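Long-range contact in tautomerase (Bordetella trematum, PDB 6VVR), which belongs to the tautomerase family of the MIF clan and assembles as a trimer, each chain built from two beta-alpha-beta units: residues P1-H6 / V63-I68. Sequence-based numbering, arbitrary orientation.
Sequences PLLNVH and VNVDLI
Leu-2 and Asn-4 pair with Asp-66 and Asn-64 in the antiparallel junction at the centre of the tautomerase fold, where two beta-alpha-beta units, 2-8/13-31/39-45 and 61-68/73-91/98-105, join through their first strands into one four-stranded sheet. Both are hydrogen-bonded pairs, each closed by two bonds: Leu-2 N to Asp-66 O (2.8 Å and nearly straight, 174°) with Asp-66 N to Leu-2 O, and Asn-4 N to Asn-64 O with Asn-64 N to Asn-4 O.

The tight part is the face that carries Leu-3, Val-5, Val-63 and Val-65, beneath helices 13-31 and 73-91. Leu-3 lies at its middle. With CG beside its backbone N (chi1 -79°), its branch spreads over both valines of the other strand: CD2 is 3.9 Å from Val-63 CG1, and CG is 4.0 Å from Val-65 CG2, Leu-3 and Val-65 running side by side. The ring of Pro-1, the N-terminal residue, continues the apolar row, its CB 3.9 Å from Val-65 CG1 and also touching Leu-67 CB. Val-27 and Leu-83, one from each helix, close over Leu-3.

The face bearing Leu-2, Asn-4, Asn-64 and Asp-66 is mixed, with Leu-2 among polar side chains; Leu-2 and Asp-66 meet the second subunit, and Asn-4 remains partly exposed. Asp-66 pairs with Arg-103 of its own chain through OD1 and with Arg-103 of the second subunit through OD2, while His-6 ND1 is hydrogen-bonded to Tyr-45. The two asparagine amides stand 61° apart, joined by one bond from Asn-64 ND2 to Asn-4 OD1 (3.1 Å), its donor tilted from the acceptor's carbonyl plane. A second donor fixes that oxygen: Asn-4 OD1 lies in the plane of the His-6 ring, and His-6 NE2 reaches one of its lone pairs at 2.9 Å.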
loop_
_atom_site.group_PDB
_atom_site.type_symbol
_atom_site.label_atom_id
_atom_site.label_comp_id
_atom_site.label_asym_id
_atom_site.label_seq_id
_atom_site.Cartn_x
_atom_site.Cartn_y
_atom_site.Cartn_z
ATOM N N PRO A 1 8.564 11.120 -5.120
ATOM C CA PRO A 1 8.171 9.810 -4.581
ATOM C C PRO A 1 7.117 9.934 -3.490
ATOM O O PRO A 1 7.121 10.916 -2.745
ATOM C CB PRO A 1 9.481 9.267 -4.005
ATOM C CG PRO A 1 10.541 9.897 -4.878
ATOM C CD PRO A 1 10.031 11.299 -5.099
ATOM N N LEU A 2 6.234 8.946 -3.398
ATOM C CA LEU A 2 5.142 8.941 -2.437
ATOM C C LEU A 2 5.416 7.847 -1.418
ATOM O O LEU A 2 5.431 6.661 -1.765
ATOM C CB LEU A 2 3.800 8.730 -3.137
ATOM C CG LEU A 2 3.588 9.724 -4.294
ATOM C CD1 LEU A 2 2.249 9.522 -4.937
ATOM C CD2 LEU A 2 3.730 11.162 -3.816
ATOM N N LEU A 3 5.647 8.244 -0.171
ATOM C CA LEU A 3 6.029 7.322 0.890
ATOM C C LEU A 3 4.861 7.089 1.831
ATOM O O LEU A 3 4.195 8.040 2.249
ATOM C CB LEU A 3 7.218 7.858 1.688
ATOM C CG LEU A 3 8.624 7.715 1.103
ATOM C CD1 LEU A 3 8.780 8.483 -0.208
ATOM C CD2 LEU A 3 9.653 8.177 2.121
ATOM N N ASN A 4 4.622 5.834 2.186
ATOM C CA ASN A 4 3.758 5.547 3.318
ATOM C C ASN A 4 4.547 4.694 4.293
ATOM O O ASN A 4 5.159 3.690 3.902
ATOM C CB ASN A 4 2.431 4.899 2.901
ATOM C CG ASN A 4 2.599 3.723 1.989
ATOM O OD1 ASN A 4 2.546 2.571 2.431
ATOM N ND2 ASN A 4 2.755 3.992 0.700
ATOM N N VAL A 5 4.559 5.132 5.550
ATOM C CA VAL A 5 5.497 4.671 6.561
ATOM C C VAL A 5 4.714 4.042 7.698
ATOM O O VAL A 5 3.679 4.569 8.122
ATOM C CB VAL A 5 6.360 5.834 7.082
ATOM C CG1 VAL A 5 7.443 5.311 8.020
ATOM C CG2 VAL A 5 6.947 6.581 5.911
ATOM N N HIS A 6 5.229 2.932 8.212
ATOM C CA HIS A 6 4.499 2.080 9.138
ATOM C C HIS A 6 5.430 1.766 10.295
ATOM O O HIS A 6 6.484 1.168 10.080
ATOM C CB HIS A 6 4.041 0.806 8.418
ATOM C CG HIS A 6 3.280 1.088 7.159
ATOM N ND1 HIS A 6 1.902 1.119 7.117
ATOM C CD2 HIS A 6 3.702 1.395 5.908
ATOM C CE1 HIS A 6 1.508 1.411 5.889
ATOM N NE2 HIS A 6 2.581 1.587 5.137
ATOM N N VAL A 63 8.942 1.228 5.195
ATOM C CA VAL A 63 8.784 2.381 4.311
ATOM C C VAL A 63 8.439 1.853 2.925
ATOM O O VAL A 63 9.261 1.187 2.288
ATOM C CB VAL A 63 10.049 3.261 4.272
ATOM C CG1 VAL A 63 9.820 4.492 3.390
ATOM C CG2 VAL A 63 10.476 3.693 5.686
ATOM N N ASN A 64 7.227 2.144 2.460
ATOM C CA ASN A 64 6.812 1.842 1.099
ATOM C C ASN A 64 6.942 3.091 0.240
ATOM O O ASN A 64 6.423 4.153 0.607
ATOM C CB ASN A 64 5.364 1.352 1.070
ATOM C CG ASN A 64 5.185 0.024 1.771
ATOM O OD1 ASN A 64 6.082 -0.818 1.770
ATOM N ND2 ASN A 64 4.017 -0.169 2.377
ATOM N N VAL A 65 7.609 2.957 -0.908
ATOM C CA VAL A 65 7.891 4.076 -1.806
ATOM C C VAL A 65 7.295 3.764 -3.169
ATOM O O VAL A 65 7.717 2.805 -3.831
ATOM C CB VAL A 65 9.397 4.338 -1.950
ATOM C CG1 VAL A 65 9.629 5.583 -2.814
ATOM C CG2 VAL A 65 10.074 4.447 -0.589
ATOM N N ASP A 66 6.316 4.563 -3.588
ATOM C CA ASP A 66 5.847 4.546 -4.964
ATOM C C ASP A 66 6.552 5.685 -5.682
ATOM O O ASP A 66 6.402 6.852 -5.296
ATOM C CB ASP A 66 4.328 4.703 -5.042
ATOM C CG ASP A 66 3.593 3.519 -4.449
ATOM O OD1 ASP A 66 3.994 2.367 -4.703
ATOM O OD2 ASP A 66 2.620 3.734 -3.717
ATOM N N LEU A 67 7.360 5.353 -6.680
ATOM C CA LEU A 67 8.147 6.367 -7.363
ATOM C C LEU A 67 8.160 6.118 -8.865
ATOM O O LEU A 67 7.989 4.993 -9.338
ATOM C CB LEU A 67 9.585 6.435 -6.827
ATOM C CG LEU A 67 10.607 5.421 -7.342
ATOM C CD1 LEU A 67 12.009 5.818 -6.905
ATOM C CD2 LEU A 67 10.256 4.025 -6.845
ATOM N N ILE A 68 8.356 7.205 -9.608
ATOM C CA ILE A 68 8.395 7.117 -11.057
ATOM C C ILE A 68 9.542 6.217 -11.493
ATOM O O ILE A 68 10.676 6.338 -11.014
ATOM C CB ILE A 68 8.510 8.522 -11.662
ATOM C CG1 ILE A 68 7.238 9.312 -11.362
ATOM C CG2 ILE A 68 8.729 8.431 -13.165
ATOM C CD1 ILE A 68 7.405 10.821 -11.552
#